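Local coordinates for ubiquitin domain-containing protein DSK2,putative (Plasmodium falciparum, PDB 6JL3) that probably acts as a ubiquitin shuttle factor whose ubiquitin-like domain recognises receptors of the proteasome, at residues V7-T12 / F17-E22; I33-V38 / E43-I48. All coordinates share one frame; numbering follows the deposited sequence.

How the contacts relate
From the N terminus the chain first runs out along strand 5-11, turns and comes back along strand 15-21, so contact 1 closes a hairpin. It then climbs into helix 27-35, and contact 2 closes the next loop, where the end of that helix meets the start of strand 45-49. The two loops follow one another without nesting or crossing. They are nonetheless neighbours, their centres about 10 Å apart: Phe9 packs on Cys34, Ile21 on Ile33, Phe17 on Val38 and Val19 on His37. Contact 1 pairs two strands at one side of the mixed sheet, and contact 2 ties the helix end to strand 45-49 further across it; the helix packs on the face these strands share.

Contact 1 (V7-T12 / F17-E22); sequences VSFKVT and FTVAIE
Phe17 and Phe9, a hydrogen-bonded pair, send their rings to the same sheet face by different first torsions: in Phe17, CG sits between the backbone N and the carbonyl carbon (chi1 67°), whereas in Phe9 it lies opposite the carbonyl carbon (chi1 -74°). The Phe17 ring is thereby carried over the base of Phe9, whose CB lies over one ring face, 4.0 Å from the Phe17 ring centroid, in a CH-pi contact. The ring planes are only 15° apart but slid, with little overlap; the nearest ring atoms, Phe9 CD1 and Phe17 CE2, are 3.7 Å apart. Val11 CG2 reaches Phe17 CE1, and Val19 CG2 meets the edge of the Phe9 ring. These residues belong to the first beta hairpin of the ubiquitin fold, on the face turned to helix 27-35, where Phe9 also touches Leu30. Val7 continues the apolar row, its CG2 3.7 Å from Ile21 CD1. Between the strands, Val7 and Val19 exchange two backbone hydrogen bonds, as do Phe9 and Phe17; Phe9 N to Phe17 O is 2.8 Å, while the return bond from Phe17 N to Phe9 O stretches to 3.3 Å. On the other face the non-hydrogen-bonded pair Ser8 and Thr18 brings two hydroxyls together, Ser8 OG to Thr18 OG1 at 2.7 Å, a bond in which either oxygen could be the donor.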
loop_
_atom_site.group_PDB
_atom_site.type_symbol
_atom_site.label_atom_id
_atom_site.label_comp_id
_atom_site.label_asym_id
_atom_site.label_seq_id
_atom_site.Cartn_x
_atom_site.Cartn_y
_atom_site.Cartn_z
ATOM N N VAL A 7 0.176 8.474 0.162
ATOM C CA VAL A 7 -0.493 7.428 -0.595
ATOM C C VAL A 7 -1.808 7.117 0.106
ATOM O O VAL A 7 -1.841 6.923 1.329
ATOM C CB VAL A 7 0.370 6.159 -0.721
ATOM C CG1 VAL A 7 -0.388 5.057 -1.451
ATOM C CG2 VAL A 7 1.680 6.490 -1.430
ATOM N N SER A 8 -2.890 7.098 -0.661
ATOM C CA SER A 8 -4.211 6.794 -0.147
ATOM C C SER A 8 -4.574 5.357 -0.487
ATOM O O SER A 8 -4.161 4.821 -1.517
ATOM C CB SER A 8 -5.247 7.737 -0.753
ATOM O OG SER A 8 -5.011 9.067 -0.340
ATOM N N PHE A 9 -5.361 4.744 0.389
ATOM C CA PHE A 9 -5.830 3.384 0.204
ATOM C C PHE A 9 -7.346 3.335 0.232
ATOM O O PHE A 9 -7.986 3.934 1.107
ATOM C CB PHE A 9 -5.288 2.471 1.292
ATOM C CG PHE A 9 -3.858 2.160 1.107
ATOM C CD1 PHE A 9 -2.895 3.010 1.609
ATOM C CD2 PHE A 9 -3.467 1.050 0.379
ATOM C CE1 PHE A 9 -1.572 2.746 1.414
ATOM C CE2 PHE A 9 -2.142 0.778 0.186
ATOM C CZ PHE A 9 -1.193 1.630 0.702
ATOM N N LYS A 10 -7.909 2.617 -0.731
ATOM C CA LYS A 10 -9.301 2.200 -0.722
ATOM C C LYS A 10 -9.312 0.723 -0.368
ATOM O O LYS A 10 -8.706 -0.095 -1.079
ATOM C CB LYS A 10 -9.938 2.449 -2.081
ATOM C CG LYS A 10 -10.110 3.927 -2.365
ATOM C CD LYS A 10 -10.727 4.169 -3.721
ATOM C CE LYS A 10 -11.171 5.617 -3.888
ATOM N NZ LYS A 10 -11.930 5.796 -5.161
ATOM N N VAL A 11 -9.964 0.395 0.745
ATOM C CA VAL A 11 -9.956 -0.942 1.316
ATOM C C VAL A 11 -11.356 -1.529 1.223
ATOM O O VAL A 11 -12.352 -0.822 1.430
ATOM C CB VAL A 11 -9.507 -0.887 2.791
ATOM C CG1 VAL A 11 -9.306 -2.285 3.345
ATOM C CG2 VAL A 11 -8.255 -0.036 2.946
ATOM N N THR A 12 -11.426 -2.836 0.946
ATOM C CA THR A 12 -12.707 -3.528 0.903
ATOM C C THR A 12 -13.532 -3.183 2.137
ATOM O O THR A 12 -13.007 -3.063 3.251
ATOM C CB THR A 12 -12.487 -5.043 0.867
ATOM O OG1 THR A 12 -11.577 -5.379 -0.177
ATOM C CG2 THR A 12 -13.794 -5.780 0.609
ATOM N N PHE A 17 -7.988 5.317 4.056
ATOM C CA PHE A 17 -7.010 6.033 4.867
ATOM C C PHE A 17 -5.871 6.486 3.968
ATOM O O PHE A 17 -5.657 5.938 2.884
ATOM C CB PHE A 17 -6.481 5.200 6.053
ATOM C CG PHE A 17 -5.652 4.018 5.645
ATOM C CD1 PHE A 17 -6.257 2.817 5.308
ATOM C CD2 PHE A 17 -4.268 4.098 5.590
ATOM C CE1 PHE A 17 -5.506 1.728 4.923
ATOM C CE2 PHE A 17 -3.515 3.008 5.206
ATOM C CZ PHE A 17 -4.131 1.821 4.868
ATOM N N THR A 18 -5.138 7.495 4.438
ATOM C CA THR A 18 -3.967 8.019 3.743
ATOM C C THR A 18 -2.789 7.991 4.704
ATOM O O THR A 18 -2.947 8.290 5.890
ATOM C CB THR A 18 -4.209 9.463 3.262
ATOM O OG1 THR A 18 -5.321 9.481 2.355
ATOM C CG2 THR A 18 -2.979 10.045 2.576
ATOM N N VAL A 19 -1.617 7.608 4.191
ATOM C CA VAL A 19 -0.384 7.599 4.966
ATOM C C VAL A 19 0.694 8.389 4.235
ATOM O O VAL A 19 0.672 8.539 3.014
ATOM C CB VAL A 19 0.118 6.172 5.280
ATOM C CG1 VAL A 19 -0.719 5.552 6.377
ATOM C CG2 VAL A 19 0.113 5.302 4.026
ATOM N N ALA A 20 1.649 8.886 5.009
ATOM C CA ALA A 20 2.829 9.564 4.487
ATOM C C ALA A 20 4.007 8.613 4.647
ATOM O O ALA A 20 4.350 8.233 5.771
ATOM C CB ALA A 20 3.081 10.868 5.243
ATOM N N ILE A 21 4.609 8.227 3.526
ATOM C CA ILE A 21 5.612 7.178 3.494
ATOM C C ILE A 21 6.834 7.653 2.717
ATOM O O ILE A 21 6.748 8.530 1.852
ATOM C CB ILE A 21 5.041 5.891 2.860
ATOM C CG1 ILE A 21 4.593 6.145 1.415
ATOM C CG2 ILE A 21 3.875 5.369 3.678
ATOM C CD1 ILE A 21 4.240 4.882 0.656
ATOM N N GLU A 22 7.976 7.055 3.023
ATOM C CA GLU A 22 9.148 7.240 2.177
ATOM C C GLU A 22 8.933 6.473 0.879
ATOM O O GLU A 22 8.529 5.310 0.918
ATOM C CB GLU A 22 10.386 6.717 2.873
ATOM C CG GLU A 22 10.907 7.662 3.911
ATOM C CD GLU A 22 10.496 7.271 5.310
ATOM O OE1 GLU A 22 10.794 8.049 6.237
ATOM O OE2 GLU A 22 9.882 6.195 5.492
#

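Contact 2 (I33-V38 / E43-I48); sequences ICAEHV and EAQRII
The side-chain amide nitrogen of Gln45, NE2, is gripped by two backbone carbonyls, those of Lys31 and Ile40, as it comes to rest against Cys34 and Ala35. It thus links helix 27-35 of the ubiquitin fold, the loop that follows, and the first residue of strand 45-49. The Gln45 chain is extended beyond CG (chi2 -180°), which spans the gap between strand and helix and brings its amide to the helix end. There Gln45 NE2 lies 3.6 Å from Ala35 CB, while Gln45 OE1 packs 3.4 Å from Cys34 CB; no hydrogen bond joins the two segments directly. The carbonyls fix the rotation of the buried amide by holding its N-H side. Further along the strand, Cys34 SG and Ile47 CD1 approach only to 4.5 Å, a light apolar touch; Ile47 also packs on Leu30. Each segment has its own internal fastening. His37 ND1 donates a nearly straight bond of 2.8 Å to Ile33 O; the nitrogen stands above the plane of that carbonyl, although the oxygen is in the plane of the imidazole. Cys34 O accepts from the backbone N of both His37 and Val38 where the chain leaves the helix. Across in the other segment, Arg46 NH1 serves two carbonyls, reaching Gln45 O at 2.8 Å and Glu43 O at 3.1 Å, both oxygens close to the guanidinium plane.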
loop_
_atom_site.group_PDB
_atom_site.type_symbol
_atom_site.label_atom_id
_atom_site.label_comp_id
_atom_site.label_asym_id
_atom_site.label_seq_id
_atom_site.Cartn_x
_atom_site.Cartn_y
_atom_site.Cartn_z
ATOM N N ILE A 33 2.627 -1.117 7.385
ATOM C CA ILE A 33 1.924 0.130 7.664
ATOM C C ILE A 33 0.416 -0.079 7.562
ATOM O O ILE A 33 -0.352 0.349 8.433
ATOM C CB ILE A 33 2.411 1.239 6.711
ATOM C CG1 ILE A 33 3.859 1.627 7.023
ATOM C CG2 ILE A 33 1.494 2.456 6.800
ATOM C CD1 ILE A 33 4.499 2.524 5.970
ATOM N N CYS A 34 -0.040 -0.744 6.500
ATOM C CA CYS A 34 -1.471 -0.960 6.317
ATOM C C CYS A 34 -2.065 -1.735 7.486
ATOM O O CYS A 34 -3.186 -1.444 7.931
ATOM C CB CYS A 34 -1.740 -1.698 5.007
ATOM S SG CYS A 34 -1.539 -0.701 3.531
ATOM N N ALA A 35 -1.331 -2.730 8.000
ATOM C CA ALA A 35 -1.841 -3.538 9.102
ATOM C C ALA A 35 -1.983 -2.734 10.386
ATOM O O ALA A 35 -2.768 -3.122 11.255
ATOM C CB ALA A 35 -0.930 -4.748 9.351
ATOM N N GLU A 36 -1.249 -1.633 10.526
ATOM C CA GLU A 36 -1.411 -0.729 11.658
ATOM C C GLU A 36 -2.535 0.277 11.449
ATOM O O GLU A 36 -2.808 1.071 12.356
ATOM C CB GLU A 36 -0.071 -0.042 11.956
ATOM C CG GLU A 36 0.953 -1.041 12.502
ATOM C CD GLU A 36 2.284 -0.451 12.940
ATOM O OE1 GLU A 36 2.564 0.732 12.673
ATOM O OE2 GLU A 36 3.068 -1.200 13.568
ATOM N N HIS A 37 -3.208 0.234 10.294
ATOM C CA HIS A 37 -4.324 1.121 9.993
ATOM C C HIS A 37 -5.655 0.422 9.750
ATOM O O HIS A 37 -6.695 1.069 9.904
ATOM C CB HIS A 37 -3.998 2.011 8.779
ATOM C CG HIS A 37 -2.941 3.027 9.067
ATOM N ND1 HIS A 37 -1.593 2.724 9.077
ATOM C CD2 HIS A 37 -3.031 4.334 9.411
ATOM C CE1 HIS A 37 -0.905 3.802 9.398
ATOM N NE2 HIS A 37 -1.754 4.799 9.603
ATOM N N VAL A 38 -5.665 -0.858 9.365
ATOM C CA VAL A 38 -6.889 -1.603 9.104
ATOM C C VAL A 38 -6.696 -3.031 9.592
ATOM O O VAL A 38 -5.574 -3.510 9.764
ATOM C CB VAL A 38 -7.291 -1.595 7.610
ATOM C CG1 VAL A 38 -7.554 -0.176 7.146
ATOM C CG2 VAL A 38 -6.233 -2.263 6.732
ATOM N N GLU A 43 -0.109 -11.001 5.938
ATOM C CA GLU A 43 -0.099 -12.161 5.057
ATOM C C GLU A 43 -1.381 -12.298 4.243
ATOM O O GLU A 43 -1.369 -12.980 3.214
ATOM C CB GLU A 43 0.189 -13.415 5.882
ATOM C CG GLU A 43 1.558 -13.396 6.573
ATOM C CD GLU A 43 1.569 -12.690 7.929
ATOM O OE1 GLU A 43 2.644 -12.666 8.562
ATOM O OE2 GLU A 43 0.521 -12.162 8.366
ATOM N N ALA A 44 -2.476 -11.662 4.662
ATOM C CA ALA A 44 -3.726 -11.709 3.910
ATOM C C ALA A 44 -3.895 -10.533 2.958
ATOM O O ALA A 44 -4.849 -10.520 2.173
ATOM C CB ALA A 44 -4.923 -11.729 4.862
ATOM N N GLN A 45 -3.010 -9.543 3.019
ATOM C CA GLN A 45 -3.166 -8.347 2.215
ATOM C C GLN A 45 -2.678 -8.549 0.794
ATOM O O GLN A 45 -1.620 -9.147 0.556
ATOM C CB GLN A 45 -2.335 -7.217 2.797
ATOM C CG GLN A 45 -2.810 -6.670 4.098
ATOM C CD GLN A 45 -1.926 -5.553 4.598
ATOM O OE1 GLN A 45 -1.262 -4.864 3.818
ATOM N NE2 GLN A 45 -1.895 -5.371 5.909
ATOM N N ARG A 46 -3.418 -7.976 -0.150
ATOM C CA ARG A 46 -2.947 -7.826 -1.525
ATOM C C ARG A 46 -3.088 -6.352 -1.880
ATOM O O ARG A 46 -4.194 -5.792 -1.796
ATOM C CB ARG A 46 -3.763 -8.705 -2.480
ATOM C CG ARG A 46 -3.750 -10.191 -2.123
ATOM C CD ARG A 46 -2.362 -10.813 -2.264
ATOM N NE ARG A 46 -2.365 -12.240 -1.942
ATOM C CZ ARG A 46 -2.086 -12.745 -0.747
ATOM N NH1 ARG A 46 -1.772 -11.949 0.265
ATOM N NH2 ARG A 46 -2.117 -14.057 -0.560
ATOM N N ILE A 47 -1.967 -5.708 -2.213
ATOM C CA ILE A 47 -1.964 -4.308 -2.622
ATOM C C ILE A 47 -2.015 -4.250 -4.141
ATOM O O ILE A 47 -1.152 -4.825 -4.830
ATOM C CB ILE A 47 -0.755 -3.551 -2.055
ATOM C CG1 ILE A 47 -0.794 -3.561 -0.524
ATOM C CG2 ILE A 47 -0.741 -2.129 -2.609
ATOM C CD1 ILE A 47 0.379 -2.867 0.146
ATOM N N ILE A 48 -3.034 -3.563 -4.663
ATOM C CA ILE A 48 -3.311 -3.487 -6.093
ATOM C C ILE A 48 -3.008 -2.068 -6.554
ATOM O O ILE A 48 -3.552 -1.102 -6.011
ATOM C CB ILE A 48 -4.780 -3.839 -6.407
ATOM C CG1 ILE A 48 -5.222 -5.108 -5.662
ATOM C CG2 ILE A 48 -4.982 -3.884 -7.927
ATOM C CD1 ILE A 48 -4.436 -6.338 -5.944
#